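Local coordinates for esterase (Thermotoga maritima, PDB 3DOH), which hydrolyses carboxylic esters as a thermostable enzyme that joins an immunoglobulin-like N-terminal domain to an alpha/beta-hydrolase domain, at residues F43-K48 / L83-E88; N93-V96 / L102-R105; L192-A195 / G199-V202; P219-N224 / E241-A246; K348-K353 / W362-E367. One frame throughout, in Å; residues are numbered along the deposited sequence.

Contact 1: residues F43-K48 / L83-E88; sequences FSVKVK and LELSTE
L83 reaches across to both F43 and V45, and its two methyls divide the work. CD2 sits over one face of the F43 ring, 3.8 Å from the ring centroid and 18° off the ring normal, a CH-pi contact offset toward the rim. CD1 turns to V45 instead, coming within 3.6 Å of V45 CG2. The L83 side chain runs at about a right angle to that of F43. Both strands belong to the immunoglobulin-like domain, but they are not neighbours: strand 53-64 lies between them in the sheet that curls round, and they face each other at 9.3 Å between axes, crossing at 45°. V45 fills the middle. With CG1 anti to the backbone N (chi1 174°), CG2 is left to point between the leucines, and it also meets L85 CD2 at 4.0 Å. Cutting V45 back to an alanine would probably open a gap beside L83 CD1 and the L85 methyls, which would lose the valine methyls they pack on. V25 of strand 19-29 and Y110 of strand 110-114 also pack on V45, while I27 and Y29 do the same for F43.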
# COMPACT_ATOMS: atom_id res chain seq x y z
N PHE A 43 26.04 -9.10 5.46
CA PHE A 43 25.97 -10.46 5.93
C PHE A 43 24.71 -11.12 5.42
O PHE A 43 23.81 -10.45 4.91
CB PHE A 43 25.94 -10.43 7.44
CG PHE A 43 27.16 -9.85 8.07
CD1 PHE A 43 28.19 -10.68 8.50
CD2 PHE A 43 27.28 -8.48 8.26
CE1 PHE A 43 29.32 -10.16 9.11
CE2 PHE A 43 28.41 -7.94 8.86
CZ PHE A 43 29.43 -8.79 9.29
N SER A 44 24.63 -12.42 5.57
CA SER A 44 23.44 -13.14 5.22
C SER A 44 23.19 -14.22 6.26
O SER A 44 24.14 -14.82 6.78
CB SER A 44 23.67 -13.82 3.90
OG SER A 44 22.50 -14.48 3.51
N VAL A 45 21.93 -14.49 6.58
CA VAL A 45 21.66 -15.58 7.50
C VAL A 45 20.52 -16.45 6.95
O VAL A 45 19.53 -15.92 6.49
CB VAL A 45 21.35 -15.03 8.91
CG1 VAL A 45 20.92 -16.13 9.86
CG2 VAL A 45 22.56 -14.32 9.50
N LYS A 46 20.65 -17.78 6.97
CA LYS A 46 19.58 -18.63 6.38
C LYS A 46 19.31 -19.86 7.21
O LYS A 46 20.22 -20.33 7.85
CB LYS A 46 19.92 -19.06 4.95
CG LYS A 46 19.67 -17.97 3.94
CD LYS A 46 20.30 -18.26 2.59
CE LYS A 46 20.12 -17.07 1.62
NZ LYS A 46 18.67 -16.59 1.51
N VAL A 47 18.06 -20.30 7.26
CA VAL A 47 17.73 -21.56 7.89
C VAL A 47 17.48 -22.59 6.81
O VAL A 47 17.12 -22.24 5.68
CB VAL A 47 16.47 -21.44 8.77
CG1 VAL A 47 16.77 -21.90 10.19
CG2 VAL A 47 15.96 -20.01 8.76
N LYS A 48 17.67 -23.86 7.14
CA LYS A 48 17.10 -24.93 6.32
C LYS A 48 15.69 -25.24 6.80
O LYS A 48 15.41 -25.28 8.00
CB LYS A 48 17.98 -26.17 6.31
CG LYS A 48 18.16 -26.76 4.90
CD LYS A 48 18.20 -28.31 4.90
CE LYS A 48 19.62 -28.89 4.96
NZ LYS A 48 20.12 -29.29 3.62
N LEU A 83 24.71 -10.40 14.87
CA LEU A 83 23.73 -10.16 13.84
C LEU A 83 22.41 -10.44 14.49
O LEU A 83 22.11 -11.59 14.79
CB LEU A 83 23.92 -11.17 12.71
CG LEU A 83 25.27 -11.25 11.99
CD1 LEU A 83 25.17 -12.31 10.95
CD2 LEU A 83 25.66 -9.91 11.39
N GLU A 84 21.60 -9.42 14.72
CA GLU A 84 20.31 -9.65 15.32
C GLU A 84 19.28 -9.99 14.24
O GLU A 84 19.35 -9.49 13.12
CB GLU A 84 19.95 -8.44 16.19
CG GLU A 84 18.58 -7.84 15.95
CD GLU A 84 17.91 -7.38 17.22
OE1 GLU A 84 18.62 -6.97 18.18
OE2 GLU A 84 16.65 -7.46 17.27
N LEU A 85 18.35 -10.87 14.55
CA LEU A 85 17.37 -11.35 13.55
C LEU A 85 15.91 -11.02 13.88
O LEU A 85 15.50 -11.07 15.03
CB LEU A 85 17.55 -12.86 13.34
CG LEU A 85 19.01 -13.32 13.20
CD1 LEU A 85 19.01 -14.83 13.25
CD2 LEU A 85 19.69 -12.81 11.90
N SER A 86 15.10 -10.71 12.87
CA SER A 86 13.71 -10.40 13.12
C SER A 86 13.06 -11.56 13.78
O SER A 86 13.04 -12.64 13.25
CB SER A 86 12.91 -10.04 11.86
OG SER A 86 11.55 -9.70 12.24
N THR A 87 12.47 -11.31 14.93
CA THR A 87 11.69 -12.34 15.58
C THR A 87 10.36 -12.59 14.89
O THR A 87 9.63 -13.44 15.31
CB THR A 87 11.51 -12.05 17.09
OG1 THR A 87 10.12 -12.12 17.42
CG2 THR A 87 12.01 -10.64 17.44
N GLU A 88 10.05 -11.87 13.82
CA GLU A 88 8.77 -11.99 13.14
C GLU A 88 8.94 -12.80 11.87
O GLU A 88 7.98 -13.03 11.14
CB GLU A 88 8.22 -10.61 12.76
CG GLU A 88 7.53 -9.87 13.89
CD GLU A 88 8.51 -9.20 14.87
OE1 GLU A 88 9.73 -9.08 14.52
OE2 GLU A 88 8.08 -8.79 15.99

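Contact 2: residues N93-V96 / L102-R105; sequences NTIV and LNTR
T94 and R105 meet obliquely, the arginine's aliphatic part passing the threonine before its guanidinium reaches the hydroxyl region. R105 CG comes to 3.2 Å from T94 O, and NH1 is 3.6 Å from T94 OG1, a contact and no hydrogen bond. CG of R105 is anti to its backbone N (chi1 -151°), and a bend at chi3 turns the guanidinium back alongside T94. I95 lies next along the chain and sends its two branches separate ways: CG2 meets N103 CB at 3.6 Å, CG1 meets R105 CG at 3.8 Å, and it crosses both partners at about a right angle. V96 and T104 behave differently. Their side chains lie side by side and point the same way, with V96 CG1 against T104 CG2.

This last pair is a single antiparallel beta bridge, hydrogen-bonded in both directions. V96 N gives to T104 O at 2.9 Å with a bent angle of 132° at the hydrogen, whereas T104 N gives to V96 O almost straight, at 177°. The bridge ties off a loop of the immunoglobulin-like domain between strands 80-85 and 110-114.

The polar ends find their real partners elsewhere. E20 accepts from T94 OG1 and forms a salt bridge with R105 NH1, and E136 forms another with R105 NH2. Two carboxylates thus probably offset the arginine's charge, and E20 ties both segments together by bonds that T94 and R105 do not make to each other.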
# COMPACT_ATOMS: atom_id res chain seq x y z
N ASN A 93 10.97 -19.85 14.83
CA ASN A 93 10.68 -20.88 15.84
C ASN A 93 11.56 -22.10 15.73
O ASN A 93 11.88 -22.53 14.64
CB ASN A 93 9.23 -21.29 15.76
CG ASN A 93 8.29 -20.18 16.24
OD1 ASN A 93 8.17 -19.91 17.44
ND2 ASN A 93 7.62 -19.52 15.30
N THR A 94 11.95 -22.67 16.86
CA THR A 94 12.74 -23.91 16.83
C THR A 94 11.83 -25.15 16.87
O THR A 94 12.26 -26.27 16.55
CB THR A 94 13.82 -23.96 17.93
OG1 THR A 94 13.20 -23.83 19.20
CG2 THR A 94 14.81 -22.83 17.75
N ILE A 95 10.58 -24.94 17.22
CA ILE A 95 9.71 -26.05 17.52
C ILE A 95 8.62 -26.14 16.48
O ILE A 95 7.79 -25.24 16.37
CB ILE A 95 9.08 -25.92 18.94
CG1 ILE A 95 10.19 -25.85 20.01
CG2 ILE A 95 8.05 -27.07 19.19
CD1 ILE A 95 9.71 -25.57 21.43
N VAL A 96 8.60 -27.22 15.72
CA VAL A 96 7.47 -27.45 14.83
C VAL A 96 6.38 -28.24 15.57
O VAL A 96 6.65 -29.29 16.16
CB VAL A 96 7.87 -28.03 13.41
CG1 VAL A 96 8.14 -29.52 13.46
CG2 VAL A 96 6.78 -27.69 12.34
N LEU A 102 1.64 -33.39 20.10
CA LEU A 102 3.06 -33.66 20.38
C LEU A 102 3.99 -32.85 19.48
O LEU A 102 4.05 -33.07 18.28
CB LEU A 102 3.33 -35.18 20.25
CG LEU A 102 4.45 -35.90 21.04
CD1 LEU A 102 4.68 -35.28 22.43
CD2 LEU A 102 4.16 -37.41 21.18
N ASN A 103 4.71 -31.91 20.08
CA ASN A 103 5.61 -31.04 19.33
C ASN A 103 7.05 -31.55 19.35
O ASN A 103 7.45 -32.26 20.27
CB ASN A 103 5.55 -29.61 19.88
CG ASN A 103 4.15 -29.03 19.86
OD1 ASN A 103 3.23 -29.64 19.31
ND2 ASN A 103 3.98 -27.86 20.45
N THR A 104 7.81 -31.18 18.33
CA THR A 104 9.20 -31.61 18.22
C THR A 104 10.11 -30.44 17.84
O THR A 104 9.73 -29.59 17.03
CB THR A 104 9.37 -32.73 17.19
OG1 THR A 104 10.77 -32.99 16.99
CG2 THR A 104 8.74 -32.34 15.86
N ARG A 105 11.29 -30.39 18.44
CA ARG A 105 12.29 -29.39 18.09
C ARG A 105 13.27 -29.92 17.05
O ARG A 105 14.29 -30.52 17.40
CB ARG A 105 13.04 -28.92 19.34
CG ARG A 105 13.55 -27.49 19.26
CD ARG A 105 14.57 -27.21 20.35
NE ARG A 105 15.94 -27.21 19.83
CZ ARG A 105 16.76 -26.17 19.89
NH1 ARG A 105 16.35 -25.03 20.43
NH2 ARG A 105 17.99 -26.26 19.39

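Contact 3: residues L192-A195 / G199-V202; sequences LQVA and GAVV
A200 and V201 lean on V194, and G199 leads into them, its carbonyl O taking a hydrogen bond from W203 NE1. At A200 the chain turns its CB toward the short helix, and that methyl reaches V194 CG2 at 3.6 Å, the closest approach between the two segments. The A200 backbone is engaged as well: its N donates to a water at 2.9 Å, and the same water donates to V194 O at 3.1 Å, so a buried amide and a buried carbonyl are satisfied through one bridging molecule instead of by a direct bond. Both segments belong to the long excursion between strands 174-180 and 215-219 of the alpha/beta-hydrolase sheet, and here they pack against residues of strands 144-150 and 215-219. F144 of strand 144-150 packs on V194, A200 and V201 alike; A218 of strand 215-219 touches V194 and A200. V201 comes next, with CG2 approaching the V194 carbonyl O at 4.1 Å, a loose van der Waals contact, and I140 touching its side chain too. The Q193 amide, just before V194, finds its partners outside the two segments: NE2 is hydrogen-bonded to N190 OD1 and A218 O.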
# COMPACT_ATOMS: atom_id res chain seq x y z
N LEU A 192 12.05 -29.39 25.52
CA LEU A 192 10.71 -28.92 25.17
C LEU A 192 9.99 -28.10 26.22
O LEU A 192 9.45 -27.03 25.90
CB LEU A 192 9.84 -30.09 24.78
CG LEU A 192 9.41 -30.15 23.32
CD1 LEU A 192 10.26 -29.27 22.36
CD2 LEU A 192 9.41 -31.59 22.89
N GLN A 193 10.01 -28.58 27.47
CA GLN A 193 9.11 -28.07 28.52
C GLN A 193 9.58 -26.73 29.06
O GLN A 193 8.89 -26.03 29.84
CB GLN A 193 8.89 -29.11 29.64
CG GLN A 193 9.94 -29.19 30.74
CD GLN A 193 11.17 -29.98 30.35
OE1 GLN A 193 11.38 -30.28 29.16
NE2 GLN A 193 12.00 -30.34 31.33
N VAL A 194 10.76 -26.37 28.59
CA VAL A 194 11.42 -25.18 29.03
C VAL A 194 11.53 -24.23 27.81
O VAL A 194 11.90 -23.07 27.96
CB VAL A 194 12.76 -25.62 29.72
CG1 VAL A 194 14.01 -25.09 29.03
CG2 VAL A 194 12.74 -25.34 31.22
N ALA A 195 11.18 -24.69 26.63
CA ALA A 195 11.40 -23.90 25.45
C ALA A 195 10.09 -23.58 24.71
O ALA A 195 10.02 -22.64 23.91
CB ALA A 195 12.33 -24.61 24.54
N GLY A 199 6.89 -20.26 30.32
CA GLY A 199 6.37 -20.83 31.59
C GLY A 199 7.39 -21.10 32.68
O GLY A 199 7.10 -20.93 33.88
N ALA A 200 8.59 -21.53 32.27
CA ALA A 200 9.63 -21.88 33.25
C ALA A 200 10.56 -20.69 33.43
O ALA A 200 10.96 -20.34 34.52
CB ALA A 200 10.41 -23.11 32.78
N VAL A 201 10.84 -20.07 32.31
CA VAL A 201 11.96 -19.20 32.14
C VAL A 201 11.70 -17.78 32.65
O VAL A 201 12.60 -17.09 33.13
CB VAL A 201 12.25 -19.27 30.62
CG1 VAL A 201 12.16 -17.93 29.94
CG2 VAL A 201 13.47 -20.12 30.32
N VAL A 202 10.45 -17.34 32.61
CA VAL A 202 10.12 -15.98 33.08
C VAL A 202 10.63 -15.80 34.52
O VAL A 202 11.28 -14.80 34.83
CB VAL A 202 8.60 -15.65 32.91
CG1 VAL A 202 7.72 -16.60 33.74
CG2 VAL A 202 8.31 -14.21 33.23
O HOH W 1 9.95 -21.49 29.73

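Contact 4: residues P219-N224 / E241-A246; sequences PQCPPN and EKPLLA
C221 and P243 bring their CA atoms to 6.0 Å, where an extended, irregular run leaving strand 215-219 passes the start of helix 242-257. The helix has E241 as its N-cap residue, and its first turn is closed by L245 N to E241 O at 2.9 Å and A246 N to K242 O at 2.7 Å. P243 sits within this turn, a position where a helix makes no use of the missing N-H, and its ring is turned toward the other segment. The CG corner of that ring does the touching: it meets P222 CD at 3.7 Å and C221 SG at 4.0 Å, while P243 CB lies a little farther from both. Holding SG anti to the backbone N (chi1 152°) puts the sulfur beside the proline ring. The two prolines cross at an angle, and I158 of strand 157-163 packs on both of them. C221 also touches W227 in a loop and, on helix 272-283, M272. Ring methylenes and the cysteine side chain carry the contact. The two segments therefore meet by van der Waals packing, while polar groups of the loop bond to residues outside both: H181 NE2 for C221 N, N190 and D189 for the Q220 amide.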
# COMPACT_ATOMS: atom_id res chain seq x y z
N PRO A 219 9.64 -30.00 35.31
CA PRO A 219 9.58 -31.40 34.90
C PRO A 219 8.99 -31.70 33.52
O PRO A 219 8.09 -30.99 33.07
CB PRO A 219 8.73 -32.05 36.01
CG PRO A 219 7.91 -30.96 36.54
CD PRO A 219 8.72 -29.69 36.41
N GLN A 220 9.49 -32.76 32.87
CA GLN A 220 8.92 -33.22 31.58
C GLN A 220 8.17 -34.53 31.66
O GLN A 220 8.67 -35.51 32.19
CB GLN A 220 9.99 -33.37 30.50
CG GLN A 220 9.43 -33.94 29.21
CD GLN A 220 10.41 -33.80 28.05
OE1 GLN A 220 11.59 -34.13 28.18
NE2 GLN A 220 9.93 -33.28 26.92
N CYS A 221 6.96 -34.53 31.12
CA CYS A 221 6.10 -35.71 31.18
C CYS A 221 6.05 -36.43 29.84
O CYS A 221 6.16 -35.81 28.78
CB CYS A 221 4.69 -35.32 31.62
SG CYS A 221 3.38 -36.41 31.01
N PRO A 222 5.88 -37.75 29.89
CA PRO A 222 6.45 -38.64 28.87
C PRO A 222 5.39 -39.16 27.91
O PRO A 222 4.26 -39.43 28.32
CB PRO A 222 7.01 -39.79 29.70
CG PRO A 222 6.16 -39.82 30.92
CD PRO A 222 5.81 -38.39 31.21
N PRO A 223 5.75 -39.30 26.64
CA PRO A 223 4.92 -38.79 25.54
C PRO A 223 3.52 -39.39 25.56
O PRO A 223 2.60 -38.83 24.97
CB PRO A 223 5.68 -39.25 24.29
CG PRO A 223 7.10 -39.34 24.73
CD PRO A 223 7.06 -39.78 26.17
N ASN A 224 3.37 -40.53 26.23
CA ASN A 224 2.11 -41.26 26.22
C ASN A 224 1.46 -41.31 27.60
O ASN A 224 0.71 -42.23 27.91
CB ASN A 224 2.32 -42.68 25.69
CG ASN A 224 2.02 -42.80 24.21
OD1 ASN A 224 2.91 -43.00 23.39
ND2 ASN A 224 0.74 -42.68 23.86
N GLU A 241 -1.64 -38.71 37.97
CA GLU A 241 -1.00 -39.78 37.25
C GLU A 241 0.46 -39.90 37.71
O GLU A 241 0.97 -39.03 38.43
CB GLU A 241 -1.09 -39.54 35.75
CG GLU A 241 -0.72 -40.75 34.86
CD GLU A 241 -1.73 -41.90 34.96
OE1 GLU A 241 -2.88 -41.69 34.50
OE2 GLU A 241 -1.37 -42.98 35.51
N LYS A 242 1.11 -40.99 37.32
CA LYS A 242 2.48 -41.27 37.76
C LYS A 242 3.39 -40.08 37.57
O LYS A 242 4.14 -39.74 38.50
CB LYS A 242 3.08 -42.48 37.04
CG LYS A 242 2.74 -43.81 37.66
CD LYS A 242 2.53 -44.85 36.57
CE LYS A 242 2.13 -46.22 37.12
NZ LYS A 242 1.07 -46.16 38.18
N PRO A 243 3.37 -39.45 36.37
CA PRO A 243 4.24 -38.31 36.21
C PRO A 243 4.04 -37.22 37.26
O PRO A 243 5.01 -36.75 37.82
CB PRO A 243 3.92 -37.83 34.81
CG PRO A 243 3.51 -39.04 34.08
CD PRO A 243 2.67 -39.76 35.11
N LEU A 244 2.81 -36.84 37.59
CA LEU A 244 2.59 -35.85 38.63
C LEU A 244 3.13 -36.38 39.92
O LEU A 244 3.85 -35.67 40.61
CB LEU A 244 1.11 -35.56 38.82
CG LEU A 244 0.57 -34.19 39.29
CD1 LEU A 244 -0.76 -34.40 40.02
CD2 LEU A 244 1.48 -33.36 40.18
N LEU A 245 2.80 -37.62 40.26
CA LEU A 245 3.25 -38.19 41.53
C LEU A 245 4.75 -38.17 41.62
O LEU A 245 5.32 -37.83 42.64
CB LEU A 245 2.75 -39.62 41.71
CG LEU A 245 1.26 -39.63 42.00
CD1 LEU A 245 0.76 -41.06 41.91
CD2 LEU A 245 0.97 -39.00 43.35
N ALA A 246 5.39 -38.52 40.54
CA ALA A 246 6.80 -38.44 40.53
C ALA A 246 7.21 -36.98 40.88
O ALA A 246 7.91 -36.78 41.88
CB ALA A 246 7.33 -38.92 39.20

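Contact 5: residues K348-K353 / W362-E367; sequences KGFMEK and WIPTYE. With SO4 (sulfate ion), chain D.
The thioether end of M351 packs on the P364 ring. CB and CG stay by their own helix, with CG anti to the carbonyl carbon (chi1 -62°) and no contact to 362-367. Two successive bends, at chi2 and chi3, then carry the chain over to the second segment. SD arrives 3.9 Å from P364 CG and slightly farther from CD. It also lies in the plane of the F350 ring, at its edge, so the sulfur has an aromatic rim beside it as well as the proline. The terminal CE continues on to P364 CD, at 4.1 Å. The M351 chain crosses the proline at about a right angle.

F350 comes in from the same helix and offers P364 its edge: CE2 is 4.1 Å from CG. Around that ring, Y346 and H354 meet it at shallow angles between planes. P364 CG is thus shared by methionine and phenylalanine, and an alanine here would probably leave M351 SD and F350 CE2 facing a gap, with the methionine end freer to turn.

At the far end of 348-353, K348 N donates to sulfate O3 at 3.0 Å and a nearly straight 170°; R207 of a neighbouring subunit binds the same ion, probably from the crystallisation liquor. The chain between the two short helices carries H359, probably the triad histidine, against which W362 sets its ring edge-to-face. Across the contact itself the surfaces are apolar, so it joins the two ends of this loop by dispersion and exclusion of water, without directional bonds.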
# COMPACT_ATOMS: atom_id res chain seq x y z
N LYS A 348 -13.39 -12.95 24.19
CA LYS A 348 -13.47 -13.40 22.79
C LYS A 348 -12.82 -12.40 21.87
O LYS A 348 -13.10 -11.21 21.97
CB LYS A 348 -14.93 -13.55 22.37
CG LYS A 348 -15.10 -13.95 20.90
CD LYS A 348 -16.48 -14.52 20.62
CE LYS A 348 -16.57 -14.92 19.16
NZ LYS A 348 -15.92 -16.22 18.96
N GLY A 349 -11.95 -12.88 20.99
CA GLY A 349 -11.24 -11.97 20.11
C GLY A 349 -9.94 -11.34 20.64
O GLY A 349 -9.07 -10.97 19.84
N PHE A 350 -9.80 -11.21 21.96
CA PHE A 350 -8.60 -10.60 22.53
C PHE A 350 -7.29 -11.27 22.04
O PHE A 350 -6.29 -10.59 21.71
CB PHE A 350 -8.65 -10.62 24.05
CG PHE A 350 -7.35 -10.26 24.69
CD1 PHE A 350 -7.14 -8.99 25.20
CD2 PHE A 350 -6.32 -11.18 24.79
CE1 PHE A 350 -5.92 -8.64 25.81
CE2 PHE A 350 -5.10 -10.85 25.37
CZ PHE A 350 -4.90 -9.58 25.89
N MET A 351 -7.32 -12.60 22.02
CA MET A 351 -6.16 -13.36 21.63
C MET A 351 -5.83 -13.13 20.15
O MET A 351 -4.69 -12.70 19.85
CB MET A 351 -6.35 -14.84 21.94
CG MET A 351 -6.54 -15.14 23.43
SD MET A 351 -5.03 -14.91 24.40
CE MET A 351 -4.13 -16.35 23.91
N GLU A 352 -6.80 -13.35 19.25
CA GLU A 352 -6.50 -13.23 17.80
C GLU A 352 -6.13 -11.80 17.46
O GLU A 352 -5.27 -11.57 16.61
CB GLU A 352 -7.60 -13.76 16.87
CG GLU A 352 -8.03 -15.25 17.13
CD GLU A 352 -7.21 -16.34 16.38
OE1 GLU A 352 -5.94 -16.26 16.31
OE2 GLU A 352 -7.87 -17.30 15.87
N LYS A 353 -6.73 -10.83 18.15
CA LYS A 353 -6.32 -9.45 18.01
C LYS A 353 -4.82 -9.33 18.23
O LYS A 353 -4.16 -8.66 17.47
CB LYS A 353 -7.15 -8.54 18.93
CG LYS A 353 -6.54 -7.16 19.28
CD LYS A 353 -7.34 -6.39 20.39
CE LYS A 353 -7.11 -4.83 20.32
NZ LYS A 353 -5.72 -4.37 20.73
N TRP A 362 -1.62 -18.77 27.94
CA TRP A 362 -0.47 -18.71 28.84
C TRP A 362 0.46 -17.56 28.41
O TRP A 362 1.22 -17.00 29.23
CB TRP A 362 0.26 -20.03 28.86
CG TRP A 362 0.59 -20.60 27.49
CD1 TRP A 362 1.70 -20.30 26.71
CD2 TRP A 362 -0.17 -21.58 26.74
NE1 TRP A 362 1.65 -21.03 25.53
CE2 TRP A 362 0.53 -21.82 25.53
CE3 TRP A 362 -1.35 -22.27 26.99
CZ2 TRP A 362 0.07 -22.73 24.56
CZ3 TRP A 362 -1.82 -23.19 26.01
CH2 TRP A 362 -1.09 -23.41 24.82
N ILE A 363 0.36 -17.19 27.14
CA ILE A 363 1.16 -16.11 26.56
C ILE A 363 0.94 -14.72 27.19
O ILE A 363 1.88 -14.12 27.68
CB ILE A 363 0.95 -16.05 25.04
CG1 ILE A 363 1.54 -17.32 24.40
CG2 ILE A 363 1.54 -14.76 24.48
CD1 ILE A 363 0.92 -17.71 23.06
N PRO A 364 -0.28 -14.18 27.20
CA PRO A 364 -0.35 -12.92 27.94
C PRO A 364 -0.13 -13.10 29.42
O PRO A 364 0.28 -12.16 30.11
CB PRO A 364 -1.78 -12.44 27.73
CG PRO A 364 -2.49 -13.53 27.08
CD PRO A 364 -1.57 -14.56 26.61
N THR A 365 -0.44 -14.29 29.94
CA THR A 365 -0.44 -14.48 31.37
C THR A 365 0.97 -14.38 31.92
O THR A 365 1.19 -13.63 32.86
CB THR A 365 -1.06 -15.82 31.71
OG1 THR A 365 -2.39 -15.81 31.20
CG2 THR A 365 -1.09 -16.05 33.18
N TYR A 366 1.92 -15.10 31.32
CA TYR A 366 3.31 -15.01 31.74
C TYR A 366 3.94 -13.66 31.43
O TYR A 366 5.03 -13.34 31.94
CB TYR A 366 4.16 -16.18 31.22
CG TYR A 366 3.73 -17.48 31.87
CD1 TYR A 366 3.55 -17.55 33.25
CD2 TYR A 366 3.47 -18.64 31.11
CE1 TYR A 366 3.14 -18.74 33.87
CE2 TYR A 366 3.04 -19.83 31.75
CZ TYR A 366 2.90 -19.86 33.12
OH TYR A 366 2.48 -20.98 33.76
N GLU A 367 3.25 -12.86 30.63
CA GLU A 367 3.68 -11.48 30.37
C GLU A 367 3.05 -10.46 31.34
O GLU A 367 3.31 -9.27 31.26
CB GLU A 367 3.52 -11.10 28.89
CG GLU A 367 4.43 -11.87 27.90
CD GLU A 367 5.95 -11.84 28.24
OE1 GLU A 367 6.59 -10.77 28.08
OE2 GLU A 367 6.51 -12.89 28.66
S SO4 D . -17.03 -12.31 25.59
O1 SO4 D . -17.26 -11.12 26.46
O2 SO4 D . -18.06 -13.33 25.57
O3 SO4 D . -15.75 -12.92 25.97
O4 SO4 D . -17.04 -11.86 24.20

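How the contacts relate
Contacts 1 and 2 both belong to the immunoglobulin-like domain, about 18 Å apart between centres and not touching. Contact 2 touches the hydrolase part: N103 O lies 3.3 Å from L192 CD2 of contact 3, and L102 CD2 is 3.9 Å from P223 CB of contact 4. Contact 3 is then packed against contact 4, Q193 CG to P219 O at 3.5 Å, and against contact 5, G199 CA to Y366 CE2 at 3.5 Å. M351 of contact 5 lies near the probable triad of S271, D319 and H359 without touching it, and C221 of contact 4 packs on M272, next in sequence to S271. Contacts 1 and 4 are the most widely separated pair, about 36 Å between centres.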